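Long-range contacts in Alr4995 protein (Nostoc sp., PDB 6LRF), which acts as the bifunctional enzyme AgrE, which combines arginine dihydrolase and ornithine cyclodeaminase activities in one chain: residues Arg6-Pro11 with Asp55-Gln60; Ser285-Ile290 with Glu332-Ala337; Phe380-Ile385 with Arg403-Ile408; Gly505-Arg510 with Phe683-Thr688. All blocks are in the same frame, centred on the assembly; numbering follows the deposited sequence.

Interaction 1: residues Arg6-Pro11 with Asp55-Gln60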
loop_
_atom_site.group_PDB
_atom_site.type_symbol
_atom_site.label_atom_id
_atom_site.label_comp_id
_atom_site.label_asym_id
_atom_site.label_seq_id
_atom_site.Cartn_x
_atom_site.Cartn_y
_atom_site.Cartn_z
ATOM N N ARG B 6 41.575 47.888 5.123
ATOM C CA ARG B 6 40.476 48.694 4.587
ATOM C C ARG B 6 39.292 47.833 4.141
ATOM O O ARG B 6 39.473 46.802 3.496
ATOM C CB ARG B 6 40.947 49.538 3.396
ATOM C CG ARG B 6 42.253 50.295 3.618
ATOM C CD ARG B 6 42.631 51.106 2.374
ATOM N NE ARG B 6 41.764 52.263 2.161
ATOM C CZ ARG B 6 42.033 53.489 2.609
ATOM N NH1 ARG B 6 43.143 53.721 3.315
ATOM N NH2 ARG B 6 41.185 54.482 2.357
ATOM N N PHE B 7 38.085 48.280 4.473
ATOM C CA PHE B 7 36.844 47.677 3.987
ATOM C C PHE B 7 36.055 48.697 3.198
ATOM O O PHE B 7 36.058 49.880 3.531
ATOM C CB PHE B 7 35.975 47.163 5.134
ATOM C CG PHE B 7 36.545 45.978 5.838
ATOM C CD1 PHE B 7 36.190 44.688 5.451
ATOM C CD2 PHE B 7 37.438 46.147 6.890
ATOM C CE1 PHE B 7 36.718 43.577 6.096
ATOM C CE2 PHE B 7 37.974 45.043 7.553
ATOM C CZ PHE B 7 37.610 43.750 7.154
ATOM N N LEU B 8 35.380 48.233 2.154
ATOM C CA LEU B 8 34.490 49.080 1.377
ATOM C C LEU B 8 33.050 48.845 1.802
ATOM O O LEU B 8 32.623 47.692 1.886
ATOM C CB LEU B 8 34.645 48.777 -0.097
ATOM C CG LEU B 8 33.730 49.542 -1.025
ATOM C CD1 LEU B 8 34.086 51.014 -0.937
ATOM C CD2 LEU B 8 33.926 49.001 -2.408
HETATM N N MSE B 9 32.310 49.918 2.076
HETATM C CA MSE B 9 30.881 49.805 2.377
HETATM C C MSE B 9 30.073 50.806 1.569
HETATM O O MSE B 9 30.616 51.562 0.774
HETATM C CB MSE B 9 30.611 50.010 3.867
HETATM C CG MSE B 9 31.275 48.971 4.740
HETATM SE SE MSE B 9 30.827 49.093 6.658
HETATM C CE MSE B 9 28.893 48.722 6.576
ATOM N N CYS B 10 28.764 50.794 1.754
ATOM C CA CYS B 10 27.916 51.733 1.055
ATOM C C CYS B 10 26.678 51.978 1.894
ATOM O O CYS B 10 25.927 51.037 2.195
ATOM C CB CYS B 10 27.550 51.216 -0.334
ATOM S SG CYS B 10 26.495 52.314 -1.286
ATOM N N PRO B 11 26.477 53.244 2.299
ATOM C CA PRO B 11 25.379 53.629 3.189
ATOM C C PRO B 11 23.999 53.379 2.569
ATOM O O PRO B 11 23.838 53.446 1.348
ATOM C CB PRO B 11 25.633 55.125 3.427
ATOM C CG PRO B 11 26.418 55.569 2.246
ATOM C CD PRO B 11 27.298 54.401 1.904
ATOM N N ASP B 55 36.228 52.709 3.599
ATOM C CA ASP B 55 35.870 53.566 2.485
ATOM C C ASP B 55 34.410 53.362 2.146
ATOM O O ASP B 55 33.831 52.324 2.467
ATOM C CB ASP B 55 36.726 53.273 1.255
ATOM C CG ASP B 55 38.193 53.605 1.466
ATOM O OD1 ASP B 55 38.500 54.564 2.218
ATOM O OD2 ASP B 55 39.039 52.902 0.872
ATOM N N LEU B 56 33.823 54.350 1.484
ATOM C CA LEU B 56 32.420 54.295 1.121
ATOM C C LEU B 56 32.246 54.550 -0.366
ATOM O O LEU B 56 32.943 55.387 -0.927
ATOM C CB LEU B 56 31.615 55.316 1.927
ATOM C CG LEU B 56 31.675 55.229 3.456
ATOM C CD1 LEU B 56 30.861 56.366 4.056
ATOM C CD2 LEU B 56 31.152 53.888 3.964
ATOM N N VAL B 57 31.335 53.800 -0.996
ATOM C CA VAL B 57 30.862 54.067 -2.355
ATOM C C VAL B 57 29.766 55.112 -2.263
ATOM O O VAL B 57 29.039 55.136 -1.277
ATOM C CB VAL B 57 30.262 52.801 -3.045
ATOM C CG1 VAL B 57 29.847 53.105 -4.492
ATOM C CG2 VAL B 57 31.218 51.623 -2.987
ATOM N N THR B 58 29.620 55.958 -3.276
ATOM C CA THR B 58 28.508 56.906 -3.294
ATOM C C THR B 58 27.201 56.221 -3.679
ATOM O O THR B 58 27.061 55.747 -4.810
ATOM C CB THR B 58 28.761 58.049 -4.271
ATOM O OG1 THR B 58 29.976 58.713 -3.913
ATOM C CG2 THR B 58 27.611 59.026 -4.228
ATOM N N PRO B 59 26.239 56.170 -2.740
ATOM C CA PRO B 59 24.946 55.519 -3.001
ATOM C C PRO B 59 24.228 56.136 -4.192
ATOM O O PRO B 59 24.411 57.311 -4.489
ATOM C CB PRO B 59 24.159 55.740 -1.700
ATOM C CG PRO B 59 24.882 56.833 -0.976
ATOM C CD PRO B 59 26.316 56.723 -1.378
ATOM N N GLN B 60 23.434 55.333 -4.884
ATOM C CA GLN B 60 22.745 55.790 -6.077
ATOM C C GLN B 60 21.265 55.414 -6.001
ATOM O O GLN B 60 20.923 54.281 -5.646
ATOM C CB GLN B 60 23.390 55.192 -7.328
ATOM C CG GLN B 60 24.897 55.449 -7.444
ATOM C CD GLN B 60 25.228 56.889 -7.790
ATOM O OE1 GLN B 60 24.488 57.546 -8.525
ATOM N NE2 GLN B 60 26.348 57.385 -7.272
#
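Asp-55 OD2 is gripped by two nitrogens of a single guanidinium. Arg-6 NE donates to this oxygen at 3.1 Å, with the oxygen in the guanidinium plane. Arg-6 NH2 adds a weak second bond to it. The shorter bond of Arg-6 NH2 goes to Asp-55 OD1, at 2.7 Å, and uses the syn lone pair of that oxygen. The grip is therefore side-on, but twisted: the guanidinium and carboxylate planes lie 39° apart. A bend at chi3 of Arg-6 (71°) brings NE round to the acid.

Behind this salt bridge runs a parallel ladder. Asp-55 N donates to Phe-7 O at 2.8 Å. Met-9 N donates to Asp-55 O, and Val-57 N to Met-9 O, each at 2.9 Å. Leu-8 thus pairs with Asp-55 and Met-9, a selenomethionine, with Leu-56. Helix 34-49 links the two strands as a beta-alpha-beta crossover and packs on the face of Met-9 and Leu-56. On the other face Leu-8 CD1 meets Val-57 CG2 at 3.6 Å, and Trp-100 of helix 93-103 touches Leu-8 and Asp-55.

Past the strand ends Pro-11 CG touches Pro-59 CG at 3.8 Å, the two proline side chains crossing at about a right angle. The backbone bonds fix the register of the two strands, which probably belong to the GME-family part of the enzyme, while the ion pair ties down one end and the prolines close the other.

Interaction 2: residues Ser285-Ile290 with Glu332-Ala337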
loop_
_atom_site.group_PDB
_atom_site.type_symbol
_atom_site.label_atom_id
_atom_site.label_comp_id
_atom_site.label_asym_id
_atom_site.label_seq_id
_atom_site.Cartn_x
_atom_site.Cartn_y
_atom_site.Cartn_z
ATOM N N SER B 285 36.917 21.023 -19.172
ATOM C CA SER B 285 35.969 21.273 -20.241
ATOM C C SER B 285 36.194 20.281 -21.351
ATOM O O SER B 285 37.315 19.833 -21.575
ATOM C CB SER B 285 36.109 22.694 -20.778
ATOM O OG SER B 285 35.276 23.579 -20.056
ATOM N N ARG B 286 35.112 19.963 -22.052
ATOM C CA ARG B 286 35.121 18.952 -23.091
ATOM C C ARG B 286 33.939 19.228 -24.010
ATOM O O ARG B 286 32.836 19.485 -23.544
ATOM C CB ARG B 286 35.037 17.562 -22.464
ATOM C CG ARG B 286 35.244 16.405 -23.402
ATOM C CD ARG B 286 35.550 15.161 -22.601
ATOM N NE ARG B 286 35.384 13.941 -23.382
ATOM C CZ ARG B 286 35.816 12.746 -22.985
ATOM N NH1 ARG B 286 36.452 12.638 -21.825
ATOM N NH2 ARG B 286 35.623 11.666 -23.746
ATOM N N ILE B 287 34.159 19.211 -25.314
ATOM C CA ILE B 287 33.040 19.364 -26.222
ATOM C C ILE B 287 32.553 17.971 -26.643
ATOM O O ILE B 287 33.342 17.110 -27.015
ATOM C CB ILE B 287 33.418 20.216 -27.446
ATOM C CG1 ILE B 287 33.631 21.676 -27.021
ATOM C CG2 ILE B 287 32.333 20.135 -28.523
ATOM C CD1 ILE B 287 34.119 22.590 -28.146
ATOM N N ILE B 288 31.254 17.734 -26.524
ATOM C CA ILE B 288 30.698 16.461 -26.961
ATOM C C ILE B 288 29.719 16.697 -28.108
ATOM O O ILE B 288 29.217 17.806 -28.297
ATOM C CB ILE B 288 30.002 15.711 -25.801
ATOM C CG1 ILE B 288 28.900 16.567 -25.188
ATOM C CG2 ILE B 288 31.008 15.307 -24.739
ATOM C CD1 ILE B 288 27.500 16.175 -25.634
ATOM N N ARG B 289 29.460 15.657 -28.886
ATOM C CA ARG B 289 28.470 15.747 -29.954
ATOM C C ARG B 289 27.360 14.725 -29.702
ATOM O O ARG B 289 27.627 13.605 -29.262
ATOM C CB ARG B 289 29.138 15.527 -31.314
ATOM C CG ARG B 289 28.241 15.694 -32.528
ATOM C CD ARG B 289 29.071 15.592 -33.800
ATOM N NE ARG B 289 28.252 15.443 -34.998
ATOM C CZ ARG B 289 27.750 16.464 -35.685
ATOM N NH1 ARG B 289 27.976 17.711 -35.276
ATOM N NH2 ARG B 289 27.019 16.240 -36.776
ATOM N N ILE B 290 26.114 15.125 -29.940
ATOM C CA ILE B 290 24.973 14.218 -29.809
ATOM C C ILE B 290 24.119 14.322 -31.079
ATOM O O ILE B 290 23.863 15.420 -31.564
ATOM C CB ILE B 290 24.145 14.532 -28.539
ATOM C CG1 ILE B 290 22.946 13.601 -28.429
ATOM C CG2 ILE B 290 23.699 15.984 -28.504
ATOM C CD1 ILE B 290 23.334 12.191 -28.050
ATOM N N GLU B 332 26.197 20.261 -30.672
ATOM C CA GLU B 332 27.507 20.225 -30.041
ATOM C C GLU B 332 27.403 20.998 -28.748
ATOM O O GLU B 332 26.859 22.102 -28.705
ATOM C CB GLU B 332 28.590 20.778 -30.963
ATOM C CG GLU B 332 29.106 19.701 -31.926
ATOM C CD GLU B 332 29.909 20.246 -33.104
ATOM O OE1 GLU B 332 30.365 21.411 -33.042
ATOM O OE2 GLU B 332 30.081 19.496 -34.096
ATOM N N VAL B 333 27.878 20.379 -27.680
ATOM C CA VAL B 333 27.676 20.904 -26.336
ATOM C C VAL B 333 29.018 20.955 -25.605
ATOM O O VAL B 333 29.749 19.970 -25.577
ATOM C CB VAL B 333 26.668 20.029 -25.539
ATOM C CG1 VAL B 333 26.499 20.538 -24.120
ATOM C CG2 VAL B 333 25.301 19.989 -26.251
ATOM N N LYS B 334 29.358 22.106 -25.040
ATOM C CA LYS B 334 30.552 22.185 -24.209
ATOM C C LYS B 334 30.146 21.832 -22.784
ATOM O O LYS B 334 29.271 22.464 -22.209
ATOM C CB LYS B 334 31.191 23.576 -24.279
ATOM C CG LYS B 334 32.576 23.666 -23.634
ATOM C CD LYS B 334 33.181 25.061 -23.792
ATOM C CE LYS B 334 32.400 26.122 -23.012
ATOM N NZ LYS B 334 32.587 25.964 -21.546
ATOM N N VAL B 335 30.768 20.799 -22.235
ATOM C CA VAL B 335 30.489 20.359 -20.874
ATOM C C VAL B 335 31.616 20.825 -19.963
ATOM O O VAL B 335 32.780 20.667 -20.313
ATOM C CB VAL B 335 30.380 18.824 -20.782
ATOM C CG1 VAL B 335 29.952 18.407 -19.385
ATOM C CG2 VAL B 335 29.419 18.284 -21.836
ATOM N N SER B 336 31.280 21.402 -18.813
ATOM C CA SER B 336 32.300 21.742 -17.818
ATOM C C SER B 336 32.033 21.019 -16.515
ATOM O O SER B 336 30.876 20.776 -16.150
ATOM C CB SER B 336 32.349 23.257 -17.557
ATOM O OG SER B 336 32.621 23.976 -18.747
ATOM N N ALA B 337 33.115 20.695 -15.816
ATOM C CA ALA B 337 33.059 20.043 -14.515
ATOM C C ALA B 337 34.069 20.692 -13.571
ATOM O O ALA B 337 35.079 21.221 -14.021
ATOM C CB ALA B 337 33.344 18.550 -14.659
#
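Ser-285 OG donates to Ser-336 OG at 3.0 Å, one hydroxyl facing the other across a non-hydrogen-bonded pair. Ser-336 OG is also bonded to Asp-143 OD1. The second oxygen of Asp-143 takes the salt bridge of Lys-334 NZ, so one acid serves two neighbours on this face.

Four backbone bonds satisfy the hydrogen-bonded pairs. Arg-286 N reaches Val-335 O at 3.0 Å, and Val-335 N returns to Arg-286 O at 2.8 Å. Ile-288 N and Val-333 O meet at 2.9 Å, with Val-333 N bonded back to Ile-288 O. These are neighbouring antiparallel strands inside a six-stranded mixed sheet; strand 313-320 follows at its edge. Helices 299-310 and 340-352 pack on the face of Val-335. There, with chi1 at 57°, Ile-288 CG1 comes within 3.8 Å of Val-335 CG2.

Back on the face of the serines, Arg-289 NH1 forms a salt bridge with Glu-332 OE2 at 3.0 Å, although the hydrogen bond within it is weak. Arg-289 NH2 pairs with Glu-291. A leucine in place of Arg-289 would probably leave Glu-332 OE2 and Glu-291 without this shared positive charge. Glu-332 OE1 is held separately by Asn-318 ND2.

Interaction 3: residues Phe380-Ile385 with Arg403-Ile408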
loop_
_atom_site.group_PDB
_atom_site.type_symbol
_atom_site.label_atom_id
_atom_site.label_comp_id
_atom_site.label_asym_id
_atom_site.label_seq_id
_atom_site.Cartn_x
_atom_site.Cartn_y
_atom_site.Cartn_z
ATOM N N PHE B 380 38.868 2.330 -12.548
ATOM C CA PHE B 380 38.351 1.449 -13.599
ATOM C C PHE B 380 36.992 1.944 -14.084
ATOM O O PHE B 380 36.175 2.448 -13.307
ATOM C CB PHE B 380 38.252 -0.008 -13.111
ATOM C CG PHE B 380 37.264 -0.216 -12.000
ATOM C CD1 PHE B 380 37.582 0.145 -10.704
ATOM C CD2 PHE B 380 36.023 -0.790 -12.253
ATOM C CE1 PHE B 380 36.680 -0.035 -9.676
ATOM C CE2 PHE B 380 35.107 -0.994 -11.221
ATOM C CZ PHE B 380 35.440 -0.614 -9.935
ATOM N N TYR B 381 36.761 1.832 -15.385
ATOM C CA TYR B 381 35.480 2.196 -15.930
ATOM C C TYR B 381 34.451 1.127 -15.537
ATOM O O TYR B 381 34.758 -0.077 -15.504
ATOM C CB TYR B 381 35.571 2.363 -17.441
ATOM C CG TYR B 381 34.229 2.450 -18.131
ATOM C CD1 TYR B 381 33.535 3.652 -18.225
ATOM C CD2 TYR B 381 33.678 1.325 -18.729
ATOM C CE1 TYR B 381 32.284 3.722 -18.886
ATOM C CE2 TYR B 381 32.445 1.377 -19.375
ATOM C CZ TYR B 381 31.750 2.564 -19.445
ATOM O OH TYR B 381 30.535 2.561 -20.113
ATOM N N VAL B 382 33.242 1.581 -15.217
ATOM C CA VAL B 382 32.166 0.683 -14.808
ATOM C C VAL B 382 31.198 0.414 -15.951
ATOM O O VAL B 382 30.556 1.325 -16.453
ATOM C CB VAL B 382 31.393 1.250 -13.607
ATOM C CG1 VAL B 382 30.259 0.278 -13.185
ATOM C CG2 VAL B 382 32.343 1.485 -12.445
ATOM N N SER B 383 31.077 -0.849 -16.344
ATOM C CA SER B 383 30.252 -1.206 -17.495
ATOM C C SER B 383 28.759 -1.079 -17.208
ATOM O O SER B 383 28.315 -1.083 -16.054
ATOM C CB SER B 383 30.565 -2.624 -17.953
ATOM O OG SER B 383 30.306 -3.511 -16.882
ATOM N N THR B 384 27.998 -0.962 -18.287
ATOM C CA THR B 384 26.546 -0.807 -18.243
ATOM C C THR B 384 25.910 -2.032 -18.900
ATOM O O THR B 384 26.626 -2.941 -19.343
ATOM C CB THR B 384 26.108 0.473 -18.976
ATOM O OG1 THR B 384 26.369 0.329 -20.376
ATOM C CG2 THR B 384 26.905 1.673 -18.459
ATOM N N ILE B 385 24.590 -2.059 -19.012
ATOM C CA ILE B 385 23.955 -3.186 -19.703
ATOM C C ILE B 385 24.089 -3.072 -21.221
ATOM O O ILE B 385 23.807 -4.032 -21.948
ATOM C CB ILE B 385 22.453 -3.318 -19.365
ATOM C CG1 ILE B 385 21.664 -2.142 -19.958
ATOM C CG2 ILE B 385 22.238 -3.438 -17.855
ATOM C CD1 ILE B 385 20.143 -2.249 -19.774
ATOM N N ARG B 403 27.755 -6.973 -19.226
ATOM C CA ARG B 403 26.777 -6.826 -18.149
ATOM C C ARG B 403 27.111 -5.597 -17.332
ATOM O O ARG B 403 28.220 -5.067 -17.415
ATOM C CB ARG B 403 26.727 -8.050 -17.235
ATOM C CG ARG B 403 28.029 -8.425 -16.611
ATOM C CD ARG B 403 27.761 -9.243 -15.328
ATOM N NE ARG B 403 27.369 -8.340 -14.262
ATOM C CZ ARG B 403 26.986 -8.709 -13.047
ATOM N NH1 ARG B 403 26.932 -9.990 -12.717
ATOM N NH2 ARG B 403 26.667 -7.778 -12.160
HETATM N N MSE B 404 26.158 -5.139 -16.540
HETATM C CA MSE B 404 26.417 -3.961 -15.736
HETATM C C MSE B 404 27.348 -4.293 -14.584
HETATM O O MSE B 404 27.467 -5.457 -14.171
HETATM C CB MSE B 404 25.114 -3.364 -15.200
HETATM C CG MSE B 404 24.446 -4.242 -14.169
HETATM SE SE MSE B 404 23.008 -3.252 -13.240
HETATM C CE MSE B 404 22.572 -1.925 -14.627
ATOM N N ASP B 405 28.013 -3.247 -14.093
ATOM C CA ASP B 405 28.811 -3.290 -12.875
ATOM C C ASP B 405 30.022 -4.195 -13.005
ATOM O O ASP B 405 30.475 -4.786 -12.022
ATOM C CB ASP B 405 27.954 -3.725 -11.686
ATOM C CG ASP B 405 26.911 -2.678 -11.309
ATOM O OD1 ASP B 405 27.082 -1.492 -11.684
ATOM O OD2 ASP B 405 25.918 -3.038 -10.652
ATOM N N GLY B 406 30.557 -4.291 -14.214
ATOM C CA GLY B 406 31.806 -5.011 -14.408
ATOM C C GLY B 406 32.938 -4.066 -14.755
ATOM O O GLY B 406 32.728 -2.846 -14.850
ATOM N N ALA B 407 34.133 -4.629 -14.925
ATOM C CA ALA B 407 35.234 -3.915 -15.541
ATOM C C ALA B 407 35.422 -4.447 -16.958
ATOM O O ALA B 407 34.931 -5.517 -17.304
ATOM C CB ALA B 407 36.514 -4.076 -14.720
ATOM N N ILE B 408 36.133 -3.704 -17.791
ATOM C CA ILE B 408 36.382 -4.187 -19.144
ATOM C C ILE B 408 37.855 -4.544 -19.286
ATOM O O ILE B 408 38.724 -3.682 -19.174
ATOM C CB ILE B 408 35.971 -3.146 -20.185
ATOM C CG1 ILE B 408 34.480 -2.819 -20.017
ATOM C CG2 ILE B 408 36.241 -3.646 -21.600
ATOM C CD1 ILE B 408 33.967 -1.825 -21.037
HETATM O O HOH W 1 36.967 -1.216 -16.779
HETATM O O HOH W 2 26.662 0.056 -14.232
#
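Tyr-381 and Ile-408 lie side by side and point the same way, with Tyr-381 CE2 3.9 Å from Ile-408 CD1. On the other side of the chain Phe-380 CD2 meets Ala-407 CB at 4.1 Å. At the far end Ile-385 CG2 touches CE of Met-404, a selenomethionine, at 3.6 Å. Both residues there also pack against a second subunit.

Between these apolar groups sits Ser-383. With chi1 at 59°, its OG lies between the backbone N and the carbonyl carbon. From there OG donates to Arg-403 O at 2.7 Å, nearly along the C=O direction, and accepts from Gly-406 N at 2.8 Å. An alanine at Ser-383 would probably leave both Arg-403 O and Gly-406 N without this mate. The Ser-383 backbone also bonds twice: N to Gly-406 O at 3.0 Å, and O from Asp-405 N.

Water fills in the edges. One joins Tyr-381 O to Ile-408 N; another donates to both Ser-383 O and Asp-405 OD1. That carboxylate oxygen is held by His-554 ND1 as well. The contact fastens a loop to the turn that leads into strand 407-413 of the seven-stranded mixed sheet. One buried hydroxyl, acting as donor and acceptor at once, binds two backbone groups of that turn.

Interaction 4: residues Gly505-Arg510 with Phe683-Thr688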
loop_
_atom_site.group_PDB
_atom_site.type_symbol
_atom_site.label_atom_id
_atom_site.label_comp_id
_atom_site.label_asym_id
_atom_site.label_seq_id
_atom_site.Cartn_x
_atom_site.Cartn_y
_atom_site.Cartn_z
ATOM N N GLY B 505 21.367 5.675 9.732
ATOM C CA GLY B 505 22.741 5.238 9.933
ATOM C C GLY B 505 23.485 5.898 11.083
ATOM O O GLY B 505 24.131 5.221 11.874
ATOM N N GLU B 506 23.395 7.222 11.180
ATOM C CA GLU B 506 23.999 7.952 12.298
ATOM C C GLU B 506 23.433 7.480 13.629
ATOM O O GLU B 506 24.154 7.413 14.618
ATOM C CB GLU B 506 23.787 9.469 12.150
ATOM C CG GLU B 506 22.335 9.859 11.880
ATOM C CD GLU B 506 22.059 11.358 12.033
ATOM O OE1 GLU B 506 22.890 12.069 12.648
ATOM O OE2 GLU B 506 21.005 11.817 11.530
ATOM N N HIS B 507 22.144 7.151 13.665
ATOM C CA HIS B 507 21.532 6.766 14.940
ATOM C C HIS B 507 21.889 5.342 15.336
ATOM O O HIS B 507 22.168 5.073 16.504
ATOM C CB HIS B 507 20.017 6.932 14.880
ATOM C CG HIS B 507 19.585 8.345 14.641
ATOM N ND1 HIS B 507 19.820 9.356 15.546
ATOM C CD2 HIS B 507 18.950 8.918 13.590
ATOM C CE1 HIS B 507 19.342 10.489 15.068
ATOM N NE2 HIS B 507 18.808 10.252 13.883
ATOM N N LEU B 508 21.885 4.433 14.366
ATOM C CA LEU B 508 22.359 3.079 14.625
ATOM C C LEU B 508 23.820 3.116 15.078
ATOM O O LEU B 508 24.186 2.425 16.014
ATOM C CB LEU B 508 22.193 2.184 13.382
ATOM C CG LEU B 508 22.744 0.759 13.512
ATOM C CD1 LEU B 508 22.278 0.115 14.818
ATOM C CD2 LEU B 508 22.319 -0.091 12.333
ATOM N N SER B 509 24.641 3.929 14.413
ATOM C CA SER B 509 26.042 4.138 14.804
ATOM C C SER B 509 26.158 4.530 16.255
ATOM O O SER B 509 27.024 4.049 16.991
ATOM C CB SER B 509 26.689 5.252 13.965
ATOM O OG SER B 509 26.989 4.825 12.659
ATOM N N ARG B 510 25.295 5.456 16.652
ATOM C CA ARG B 510 25.313 5.959 18.013
ATOM C C ARG B 510 24.949 4.852 19.009
ATOM O O ARG B 510 25.636 4.665 20.017
ATOM C CB ARG B 510 24.365 7.148 18.144
ATOM C CG ARG B 510 24.205 7.605 19.565
ATOM C CD ARG B 510 24.237 9.108 19.698
ATOM N NE ARG B 510 24.131 9.452 21.110
ATOM C CZ ARG B 510 23.019 9.878 21.696
ATOM N NH1 ARG B 510 21.915 10.047 20.980
ATOM N NH2 ARG B 510 23.020 10.149 22.996
ATOM N N PHE B 683 12.065 5.868 13.204
ATOM C CA PHE B 683 12.070 5.009 14.390
ATOM C C PHE B 683 13.355 5.179 15.184
ATOM O O PHE B 683 13.323 5.376 16.401
ATOM C CB PHE B 683 11.880 3.532 13.999
ATOM C CG PHE B 683 11.886 2.585 15.173
ATOM C CD1 PHE B 683 10.706 2.260 15.820
ATOM C CD2 PHE B 683 13.077 2.030 15.639
ATOM C CE1 PHE B 683 10.710 1.397 16.901
ATOM C CE2 PHE B 683 13.082 1.168 16.724
ATOM C CZ PHE B 683 11.896 0.853 17.353
ATOM N N LEU B 684 14.491 5.099 14.492
ATOM C CA LEU B 684 15.795 5.225 15.141
ATOM C C LEU B 684 16.033 6.625 15.705
ATOM O O LEU B 684 16.705 6.794 16.727
ATOM C CB LEU B 684 16.913 4.863 14.154
ATOM C CG LEU B 684 17.020 3.370 13.825
ATOM C CD1 LEU B 684 17.827 3.127 12.556
ATOM C CD2 LEU B 684 17.630 2.615 15.001
ATOM N N SER B 685 15.490 7.631 15.039
ATOM C CA SER B 685 15.668 8.991 15.516
ATOM C C SER B 685 15.018 9.162 16.903
ATOM O O SER B 685 15.666 9.584 17.865
ATOM C CB SER B 685 15.090 9.987 14.511
ATOM O OG SER B 685 15.565 11.291 14.814
ATOM N N LEU B 686 13.744 8.804 16.986
ATOM C CA LEU B 686 12.983 8.828 18.231
ATOM C C LEU B 686 13.609 7.977 19.320
ATOM O O LEU B 686 13.648 8.372 20.486
ATOM C CB LEU B 686 11.572 8.328 17.972
ATOM C CG LEU B 686 10.734 9.150 17.010
ATOM C CD1 LEU B 686 9.489 8.372 16.617
ATOM C CD2 LEU B 686 10.379 10.467 17.679
ATOM N N LEU B 687 14.068 6.787 18.942
ATOM C CA LEU B 687 14.677 5.872 19.894
ATOM C C LEU B 687 15.884 6.515 20.566
ATOM O O LEU B 687 16.051 6.420 21.791
ATOM C CB LEU B 687 15.085 4.566 19.207
ATOM C CG LEU B 687 15.782 3.544 20.100
ATOM C CD1 LEU B 687 14.804 2.987 21.140
ATOM C CD2 LEU B 687 16.376 2.429 19.254
ATOM N N THR B 688 16.727 7.177 19.779
ATOM C CA THR B 688 17.911 7.821 20.361
ATOM C C THR B 688 17.524 9.064 21.186
ATOM O O THR B 688 18.123 9.332 22.231
ATOM C CB THR B 688 18.950 8.205 19.277
ATOM O OG1 THR B 688 18.272 8.700 18.113
ATOM C CG2 THR B 688 19.797 6.980 18.893
#
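The main aromatic contact is a CH-pi interaction. Ser-685 CA sits over the face of the His-507 imidazole, 3.8 Å from the ring centroid and 12° off the normal. On the opposite face lies Glu-506 CG, shifted toward the ring's rim. The ring thus has an atom of the other helix on one face and its own chain neighbour on the other. The chi1 of His-507 (-62°) places CG anti to the carbonyl carbon and carries the ring to the neighbouring helix.

Apolar contacts lie beside the ring. His-507 CB meets Leu-684 CB at 3.8 Å. Leu-684 also packs on Leu-511, one turn further along helix 505-513. Thr-688 CG2 rests 4.0 Å from His-507 CB, so the threonine methyl lies along the root of the imidazole.

Polar atoms also meet. Thr-688 OG1 lies 3.1 Å from His-507 ND1, and the two side chains cross at about a right angle. The same hydroxyl is close to the carbonyl oxygens of Leu-684 and Ser-685. Arg-510 NH1 passes 3.9 Å from Thr-688 CB. The guanidinium is held by charge: NE by Glu-514 and NH2 by Asp-692, the latter on the same helix as Thr-688.

The axes of helix segments 505-510 and 683-688 cross at 41° and come within 8.8 Å. Both helices belong to the Rossmann-type region with its parallel sheet. The contact rests on a flat ring laid against a helix backbone, and the Arg-510 to Asp-692 salt bridge adds a charged tie alongside.

Overall arrangement
Interaction 3 is the most buried of the four, while interactions 1, 2 and 4 are partly buried. No two share an element of secondary structure, and none touches another. Interactions 2 and 3 are nearest, with about 10 Å between their closest atoms. Interaction 1 lies about 57 Å from interaction 3, centre to centre, on the other side of the chain's centre. Interactions 1 and 2 are strand pairs, one parallel and one antiparallel, each with an arginine-carboxylate bridge across the contact. Interaction 3 joins loop to turn through apolar side chains, one serine and two waters. Interaction 4 joins helices through side chains, without backbone bonds between them.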